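Local coordinates for protein phosphodiesterase (Salpingoeca rosetta, PDB 7CJ3) that binds retinal within a bundle of membrane-spanning helices, as expected of a bacteriorhodopsin-like transmembrane domain, at residues 136-141 / 161-166; 190-195 / 231-236. All coordinates share one frame; numbering follows the deposited sequence.

Contact 1. Residues 136-141 / 161-166; sequences ITCPTL and TADALL. With RET (retinal), chain K; OLC ((2R)-2,3-dihydroxypropyl (9Z)-octadec-9-enoate), chain R.
Pro139 and Asp163 lie closest in backbone register where helices 128-149 and 153-173 run nearly antiparallel, their local axes 8.8 Å apart at 157°. Helix 128-149 is kinked where the N atoms of Pro139 and Thr140 make no bond to the turn before. Asp163 reaches across with CG anti to its backbone N (chi1 -169°). This brings Asp163 OD2 within 3.0 Å of Cys138 CB. No hydrogen bond joins the two segments. A cysteine next to an aspartate between these two helices recalls the cysteine-aspartate pair of channelrhodopsins, though the sulfur here does not face the carboxylate. The thiol points on to the ligand, with Cys138 SG 3.1 Å from retinal C13. Both Cys138 distances are short, and nothing rests on their exact values at this resolution. The Pro139 ring crosses the Asp163 side chain at about a right angle, and Pro139 CG packs on Ala164 CB at 4.1 Å. Thr140 OG1 makes a hydrogen bond to Ile136 O, one turn earlier, at 2.7 Å. Leu166 CD2 lies 3.6 Å from retinal C18. Ile136 packs on helix 17-41, Thr137 and Leu141 touch helices 86-111 and 250-277, and Ala162 and Leu166 lie against helix 178-207.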
loop_
_atom_site.group_PDB
_atom_site.type_symbol
_atom_site.label_atom_id
_atom_site.label_comp_id
_atom_site.label_asym_id
_atom_site.label_seq_id
_atom_site.Cartn_x
_atom_site.Cartn_y
_atom_site.Cartn_z
ATOM N N ILE B 136 13.178 -15.996 5.097
ATOM C CA ILE B 136 11.957 -16.565 5.731
ATOM C C ILE B 136 10.799 -16.592 4.731
ATOM O O ILE B 136 10.050 -17.581 4.754
ATOM C CB ILE B 136 11.568 -15.789 6.988
ATOM C CG1 ILE B 136 12.673 -15.865 8.041
ATOM C CG2 ILE B 136 10.241 -16.268 7.543
ATOM C CD1 ILE B 136 12.504 -14.854 9.161
ATOM N N THR B 137 10.641 -15.571 3.886
ATOM C CA THR B 137 9.431 -15.385 3.042
ATOM C C THR B 137 9.572 -15.981 1.623
ATOM O O THR B 137 8.604 -16.592 1.152
ATOM C CB THR B 137 9.068 -13.903 2.984
ATOM O OG1 THR B 137 10.213 -13.213 2.476
ATOM C CG2 THR B 137 8.675 -13.360 4.340
ATOM N N CYS B 138 10.684 -15.791 0.922
ATOM C CA CYS B 138 10.810 -16.231 -0.495
ATOM C C CYS B 138 10.646 -17.745 -0.611
ATOM O O CYS B 138 9.932 -18.236 -1.491
ATOM C CB CYS B 138 12.129 -15.821 -1.126
ATOM S SG CYS B 138 12.235 -14.027 -1.320
ATOM N N PRO B 139 11.357 -18.545 0.210
ATOM C CA PRO B 139 11.129 -19.989 0.194
ATOM C C PRO B 139 9.677 -20.353 0.558
ATOM O O PRO B 139 9.192 -21.332 0.039
ATOM C CB PRO B 139 12.213 -20.530 1.133
ATOM C CG PRO B 139 13.290 -19.442 1.093
ATOM C CD PRO B 139 12.493 -18.160 1.067
ATOM N N THR B 140 8.988 -19.544 1.362
ATOM C CA THR B 140 7.569 -19.785 1.749
ATOM C C THR B 140 6.652 -19.441 0.560
ATOM O O THR B 140 5.635 -20.159 0.368
ATOM C CB THR B 140 7.150 -19.006 3.006
ATOM O OG1 THR B 140 8.009 -19.269 4.126
ATOM C CG2 THR B 140 5.732 -19.342 3.404
ATOM N N LEU B 141 6.974 -18.377 -0.185
ATOM C CA LEU B 141 6.214 -17.963 -1.402
ATOM C C LEU B 141 6.332 -19.065 -2.470
ATOM O O LEU B 141 5.324 -19.335 -3.164
ATOM C CB LEU B 141 6.743 -16.624 -1.928
ATOM C CG LEU B 141 6.264 -15.390 -1.169
ATOM C CD1 LEU B 141 6.800 -14.115 -1.802
ATOM C CD2 LEU B 141 4.744 -15.351 -1.085
ATOM N N THR B 161 15.052 -24.442 -1.413
ATOM C CA THR B 161 16.428 -24.605 -0.883
ATOM C C THR B 161 17.365 -23.705 -1.684
ATOM O O THR B 161 18.063 -22.873 -1.043
ATOM C CB THR B 161 16.853 -26.079 -0.866
ATOM O OG1 THR B 161 15.890 -26.791 -0.078
ATOM C CG2 THR B 161 18.247 -26.283 -0.309
ATOM N N ALA B 162 17.362 -23.849 -3.019
ATOM C CA ALA B 162 18.217 -23.071 -3.952
ATOM C C ALA B 162 17.983 -21.579 -3.712
ATOM O O ALA B 162 18.964 -20.844 -3.543
ATOM C CB ALA B 162 17.912 -23.454 -5.374
ATOM N N ASP B 163 16.714 -21.173 -3.598
ATOM C CA ASP B 163 16.343 -19.771 -3.293
ATOM C C ASP B 163 17.025 -19.305 -1.996
ATOM O O ASP B 163 17.686 -18.236 -2.015
ATOM C CB ASP B 163 14.827 -19.613 -3.275
ATOM C CG ASP B 163 14.387 -18.155 -3.236
ATOM O OD1 ASP B 163 15.226 -17.251 -3.489
ATOM O OD2 ASP B 163 13.213 -17.928 -2.965
ATOM N N ALA B 164 16.898 -20.055 -0.893
ATOM C CA ALA B 164 17.549 -19.708 0.394
ATOM C C ALA B 164 19.073 -19.560 0.214
ATOM O O ALA B 164 19.624 -18.530 0.679
ATOM C CB ALA B 164 17.207 -20.749 1.418
ATOM N N LEU B 165 19.731 -20.524 -0.453
ATOM C CA LEU B 165 21.212 -20.519 -0.668
ATOM C C LEU B 165 21.613 -19.308 -1.514
ATOM O O LEU B 165 22.572 -18.586 -1.170
ATOM C CB LEU B 165 21.633 -21.832 -1.343
ATOM C CG LEU B 165 21.215 -23.117 -0.632
ATOM C CD1 LEU B 165 21.827 -24.352 -1.282
ATOM C CD2 LEU B 165 21.571 -23.113 0.842
ATOM N N LEU B 166 20.885 -19.118 -2.595
ATOM C CA LEU B 166 20.878 -17.929 -3.480
ATOM C C LEU B 166 21.001 -16.636 -2.677
ATOM O O LEU B 166 21.888 -15.829 -2.974
ATOM C CB LEU B 166 19.519 -18.015 -4.173
ATOM C CG LEU B 166 19.316 -17.211 -5.441
ATOM C CD1 LEU B 166 18.140 -17.828 -6.207
ATOM C CD2 LEU B 166 19.073 -15.734 -5.114
HETATM C C1 RET K . 20.154 -11.126 -4.747
HETATM C C2 RET K . 21.671 -11.313 -4.817
HETATM C C3 RET K . 22.227 -11.226 -6.168
HETATM C C4 RET K . 21.566 -12.225 -7.094
HETATM C C5 RET K . 20.103 -12.464 -6.844
HETATM C C6 RET K . 19.403 -11.869 -5.847
HETATM C C7 RET K . 17.939 -12.002 -5.830
HETATM C C8 RET K . 17.035 -11.605 -4.849
HETATM C C9 RET K . 15.654 -11.941 -4.738
HETATM C C10 RET K . 14.847 -11.510 -3.655
HETATM C C11 RET K . 13.457 -11.605 -3.511
HETATM C C12 RET K . 12.630 -11.092 -2.518
HETATM C C13 RET K . 11.241 -11.257 -2.385
HETATM C C14 RET K . 10.576 -10.761 -1.278
HETATM C C15 RET K . 9.317 -11.267 -0.740
HETATM C C16 RET K . 19.762 -11.660 -3.357
HETATM C C17 RET K . 19.858 -9.616 -4.802
HETATM C C18 RET K . 19.522 -13.447 -7.838
HETATM C C19 RET K . 14.972 -12.764 -5.789
HETATM C C20 RET K . 10.509 -11.959 -3.488
HETATM C C18 OLC R . 13.532 -25.538 7.780
HETATM C C10 OLC R . 7.527 -27.366 10.303
HETATM C C9 OLC R . 7.547 -26.289 9.509
HETATM C C17 OLC R . 13.842 -26.161 9.135
HETATM C C11 OLC R . 8.699 -28.311 10.457
HETATM C C8 OLC R . 8.742 -25.848 8.659
HETATM C C16 OLC R . 12.881 -27.292 9.516
HETATM C C12 OLC R . 9.708 -27.711 11.433
HETATM C C7 OLC R . 8.307 -25.477 7.224
HETATM C C15 OLC R . 13.265 -28.028 10.810
HETATM C C13 OLC R . 10.914 -28.637 11.695
HETATM C C6 OLC R . 8.195 -23.981 6.910
HETATM C C14 OLC R . 12.228 -27.864 11.927
HETATM C C5 OLC R . 7.477 -23.753 5.566
HETATM C C4 OLC R . 7.032 -22.293 5.350
HETATM C C3 OLC R . 5.514 -22.107 5.273
#

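Contact 2. Residues 190-195 / 231-236; sequences ATYIYV and MSWSIF. With RET (retinal), chain K; OLC ((2R)-2,3-dihydroxypropyl (9Z)-octadec-9-enoate), chain O.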
loop_
_atom_site.group_PDB
_atom_site.type_symbol
_atom_site.label_atom_id
_atom_site.label_comp_id
_atom_site.label_asym_id
_atom_site.label_seq_id
_atom_site.Cartn_x
_atom_site.Cartn_y
_atom_site.Cartn_z
ATOM N N ALA B 190 22.877 -17.372 -11.258
ATOM C CA ALA B 190 22.684 -18.597 -12.071
ATOM C C ALA B 190 21.604 -19.477 -11.443
ATOM O O ALA B 190 20.789 -20.032 -12.166
ATOM C CB ALA B 190 23.985 -19.335 -12.214
ATOM N N THR B 191 21.609 -19.610 -10.125
ATOM C CA THR B 191 20.616 -20.414 -9.371
ATOM C C THR B 191 19.237 -19.750 -9.482
ATOM O O THR B 191 18.227 -20.467 -9.677
ATOM C CB THR B 191 21.038 -20.519 -7.908
ATOM O OG1 THR B 191 22.442 -20.788 -7.890
ATOM C CG2 THR B 191 20.255 -21.577 -7.170
ATOM N N TYR B 192 19.199 -18.418 -9.373
ATOM C CA TYR B 192 17.969 -17.612 -9.582
ATOM C C TYR B 192 17.334 -17.959 -10.944
ATOM O O TYR B 192 16.068 -18.062 -10.978
ATOM C CB TYR B 192 18.239 -16.114 -9.416
ATOM C CG TYR B 192 17.057 -15.261 -9.811
ATOM C CD1 TYR B 192 16.017 -15.013 -8.916
ATOM C CD2 TYR B 192 16.950 -14.740 -11.094
ATOM C CE1 TYR B 192 14.921 -14.241 -9.280
ATOM C CE2 TYR B 192 15.866 -13.961 -11.464
ATOM C CZ TYR B 192 14.842 -13.716 -10.561
ATOM O OH TYR B 192 13.777 -12.964 -10.947
ATOM N N ILE B 193 18.139 -18.138 -12.015
ATOM C CA ILE B 193 17.630 -18.570 -13.355
ATOM C C ILE B 193 17.045 -19.990 -13.222
ATOM O O ILE B 193 15.900 -20.224 -13.688
ATOM C CB ILE B 193 18.717 -18.539 -14.452
ATOM C CG1 ILE B 193 19.433 -17.195 -14.581
ATOM C CG2 ILE B 193 18.130 -18.960 -15.799
ATOM C CD1 ILE B 193 18.519 -16.069 -14.942
ATOM N N TYR B 194 17.819 -20.917 -12.642
ATOM C CA TYR B 194 17.398 -22.317 -12.419
ATOM C C TYR B 194 16.035 -22.313 -11.709
ATOM O O TYR B 194 15.119 -23.086 -12.086
ATOM C CB TYR B 194 18.491 -23.071 -11.659
ATOM C CG TYR B 194 18.032 -24.382 -11.072
ATOM C CD1 TYR B 194 18.100 -25.564 -11.794
ATOM C CD2 TYR B 194 17.507 -24.432 -9.792
ATOM C CE1 TYR B 194 17.647 -26.764 -11.263
ATOM C CE2 TYR B 194 17.018 -25.612 -9.258
ATOM C CZ TYR B 194 17.099 -26.784 -9.990
ATOM O OH TYR B 194 16.634 -27.935 -9.425
ATOM N N VAL B 195 15.899 -21.448 -10.705
ATOM C CA VAL B 195 14.689 -21.335 -9.842
ATOM C C VAL B 195 13.505 -20.836 -10.680
ATOM O O VAL B 195 12.416 -21.482 -10.627
ATOM C CB VAL B 195 14.976 -20.410 -8.639
ATOM C CG1 VAL B 195 13.701 -19.912 -7.971
ATOM C CG2 VAL B 195 15.883 -21.077 -7.610
ATOM N N MET B 231 8.529 -10.842 -13.290
ATOM C CA MET B 231 8.660 -9.382 -13.466
ATOM C C MET B 231 9.197 -8.799 -12.161
ATOM O O MET B 231 10.281 -8.182 -12.204
ATOM C CB MET B 231 7.324 -8.757 -13.879
ATOM C CG MET B 231 7.151 -7.270 -13.670
ATOM S SD MET B 231 7.694 -6.252 -15.084
ATOM C CE MET B 231 8.443 -4.833 -14.272
ATOM N N SER B 232 8.520 -9.064 -11.035
ATOM C CA SER B 232 8.792 -8.446 -9.708
ATOM C C SER B 232 10.140 -8.895 -9.129
ATOM O O SER B 232 10.907 -8.034 -8.750
ATOM C CB SER B 232 7.670 -8.727 -8.752
ATOM O OG SER B 232 7.411 -10.113 -8.636
ATOM N N TRP B 233 10.418 -10.200 -9.072
ATOM C CA TRP B 233 11.588 -10.764 -8.353
ATOM C C TRP B 233 12.876 -10.367 -9.067
ATOM O O TRP B 233 13.943 -10.352 -8.418
ATOM C CB TRP B 233 11.521 -12.289 -8.262
ATOM C CG TRP B 233 10.508 -12.858 -7.320
ATOM C CD1 TRP B 233 9.260 -12.384 -7.025
ATOM C CD2 TRP B 233 10.648 -14.085 -6.588
ATOM N NE1 TRP B 233 8.622 -13.228 -6.151
ATOM C CE2 TRP B 233 9.452 -14.275 -5.865
ATOM C CE3 TRP B 233 11.658 -15.046 -6.495
ATOM C CZ2 TRP B 233 9.249 -15.392 -5.057
ATOM C CZ3 TRP B 233 11.461 -16.142 -5.689
ATOM C CH2 TRP B 233 10.270 -16.308 -4.982
ATOM N N SER B 234 12.805 -10.106 -10.369
ATOM C CA SER B 234 14.000 -9.819 -11.200
ATOM C C SER B 234 14.555 -8.446 -10.847
ATOM O O SER B 234 15.672 -8.159 -11.219
ATOM C CB SER B 234 13.674 -9.925 -12.638
ATOM O OG SER B 234 13.613 -11.295 -13.023
ATOM N N ILE B 235 13.815 -7.642 -10.106
ATOM C CA ILE B 235 14.247 -6.249 -9.828
ATOM C C ILE B 235 15.387 -6.275 -8.821
ATOM O O ILE B 235 16.294 -5.465 -8.955
ATOM C CB ILE B 235 13.040 -5.381 -9.432
ATOM C CG1 ILE B 235 12.164 -5.173 -10.664
ATOM C CG2 ILE B 235 13.472 -4.063 -8.833
ATOM C CD1 ILE B 235 10.723 -5.030 -10.327
ATOM N N PHE B 236 15.389 -7.224 -7.897
ATOM C CA PHE B 236 16.415 -7.277 -6.809
ATOM C C PHE B 236 17.806 -7.497 -7.403
ATOM O O PHE B 236 18.676 -6.654 -7.210
ATOM C CB PHE B 236 16.012 -8.289 -5.740
ATOM C CG PHE B 236 14.618 -8.047 -5.238
ATOM C CD1 PHE B 236 14.341 -6.930 -4.464
ATOM C CD2 PHE B 236 13.584 -8.890 -5.597
ATOM C CE1 PHE B 236 13.057 -6.691 -4.014
ATOM C CE2 PHE B 236 12.299 -8.638 -5.155
ATOM C CZ PHE B 236 12.039 -7.543 -4.362
HETATM C C1 RET K . 20.154 -11.126 -4.747
HETATM C C2 RET K . 21.671 -11.313 -4.817
HETATM C C3 RET K . 22.227 -11.226 -6.168
HETATM C C4 RET K . 21.566 -12.225 -7.094
HETATM C C5 RET K . 20.103 -12.464 -6.844
HETATM C C6 RET K . 19.403 -11.869 -5.847
HETATM C C7 RET K . 17.939 -12.002 -5.830
HETATM C C8 RET K . 17.035 -11.605 -4.849
HETATM C C9 RET K . 15.654 -11.941 -4.738
HETATM C C10 RET K . 14.847 -11.510 -3.655
HETATM C C11 RET K . 13.457 -11.605 -3.511
HETATM C C12 RET K . 12.630 -11.092 -2.518
HETATM C C13 RET K . 11.241 -11.257 -2.385
HETATM C C14 RET K . 10.576 -10.761 -1.278
HETATM C C15 RET K . 9.317 -11.267 -0.740
HETATM C C16 RET K . 19.762 -11.660 -3.357
HETATM C C17 RET K . 19.858 -9.616 -4.802
HETATM C C18 RET K . 19.522 -13.447 -7.838
HETATM C C19 RET K . 14.972 -12.764 -5.789
HETATM C C20 RET K . 10.509 -11.959 -3.488
HETATM C C18 OLC O . 27.170 -15.682 -15.175
HETATM C C10 OLC O . 21.315 -21.969 -14.861
HETATM C C9 OLC O . 20.439 -22.973 -14.811
HETATM C C17 OLC O . 27.372 -17.104 -15.676
HETATM C C11 OLC O . 21.576 -21.112 -16.071
HETATM C C8 OLC O . 19.611 -23.417 -15.982
HETATM C C24 OLC O . 18.336 -31.009 -20.296
HETATM C C16 OLC O . 26.162 -17.967 -15.294
HETATM C C12 OLC O . 22.975 -20.513 -15.951
HETATM C C7 OLC O . 18.620 -24.519 -15.586
HETATM C C15 OLC O . 25.624 -18.852 -16.436
HETATM C C13 OLC O . 23.040 -18.981 -16.022
HETATM C C6 OLC O . 18.282 -25.297 -16.851
HETATM C C14 OLC O . 24.197 -18.472 -16.907
HETATM C C5 OLC O . 16.881 -25.876 -16.910
HETATM C C4 OLC O . 16.650 -26.829 -15.763
HETATM C C3 OLC O . 17.457 -28.136 -15.808
HETATM C C2 OLC O . 17.192 -28.987 -17.065
HETATM C C21 OLC O . 17.002 -32.279 -18.591
HETATM C C1 OLC O . 17.371 -30.483 -16.813
HETATM C C22 OLC O . 16.934 -31.517 -19.923
HETATM O O19 OLC O . 18.205 -30.886 -16.019
HETATM O O25 OLC O . 18.291 -29.665 -20.792
HETATM O O23 OLC O . 16.383 -32.359 -20.964
HETATM O O20 OLC O . 16.541 -31.470 -17.505
#
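Tyr192 and Ser234 are joined by a hydrogen bond, Tyr192 OH giving its proton to Ser234 OG at 2.7 Å. The serine oxygen sits at the edge of the phenol ring and in its plane. CG of Tyr192 is anti to the backbone N (chi1 172°), which sends the ring across toward helix 219-233. Ser234 OG also bonds to Val230 O, one turn back, so the hydroxyl has two partners. Trp233 crosses Tyr192 obliquely. Its CB lies near the plane of the phenol ring, 4.1 Å from Tyr192 CE1, while its indole turns one face to the ligand. Retinal C20 stands 3.4 Å above that face, offset toward the rim. A tryptophan packed against this methyl of the polyene is a familiar feature of microbial rhodopsins, the family of seven-helix retinal proteins to which this bacteriorhodopsin-like domain belongs; helix 17-41 is additional. Phe236 has retinal C12 over one ring face, and its CD2 lies 3.4 Å from retinal C11. At the ring end of retinal, Tyr192 CB lies 3.4 Å from C18. On the lipid side, the edge of the Tyr194 ring meets C7 of OLC, and Tyr194 OH makes a hydrogen bond with Asp158 OD2.

How the contacts relate
Contacts 1 and 2 are centred about 12 Å apart and both line the retinal pocket. Contact 1 supplies four of its 15 residues and contact 2 three. They follow one another along the chain, and helices 153-173 and 178-207, one from each contact, are consecutive. The two also pack directly. Leu166 CD1 lies 3.4 Å from Tyr192 CA, and Ala162 CB 3.8 Å from Val195 CG2. Asp163 OD2 is also 3.7 Å from Trp233 CZ3, a packing contact that ties the helix 153-173 side of contact 1 to the tryptophan of contact 2. At the C15 end of retinal, Lys265 touches Thr137 and Leu141; it is probably the retinal-linked lysine, as in microbial rhodopsins.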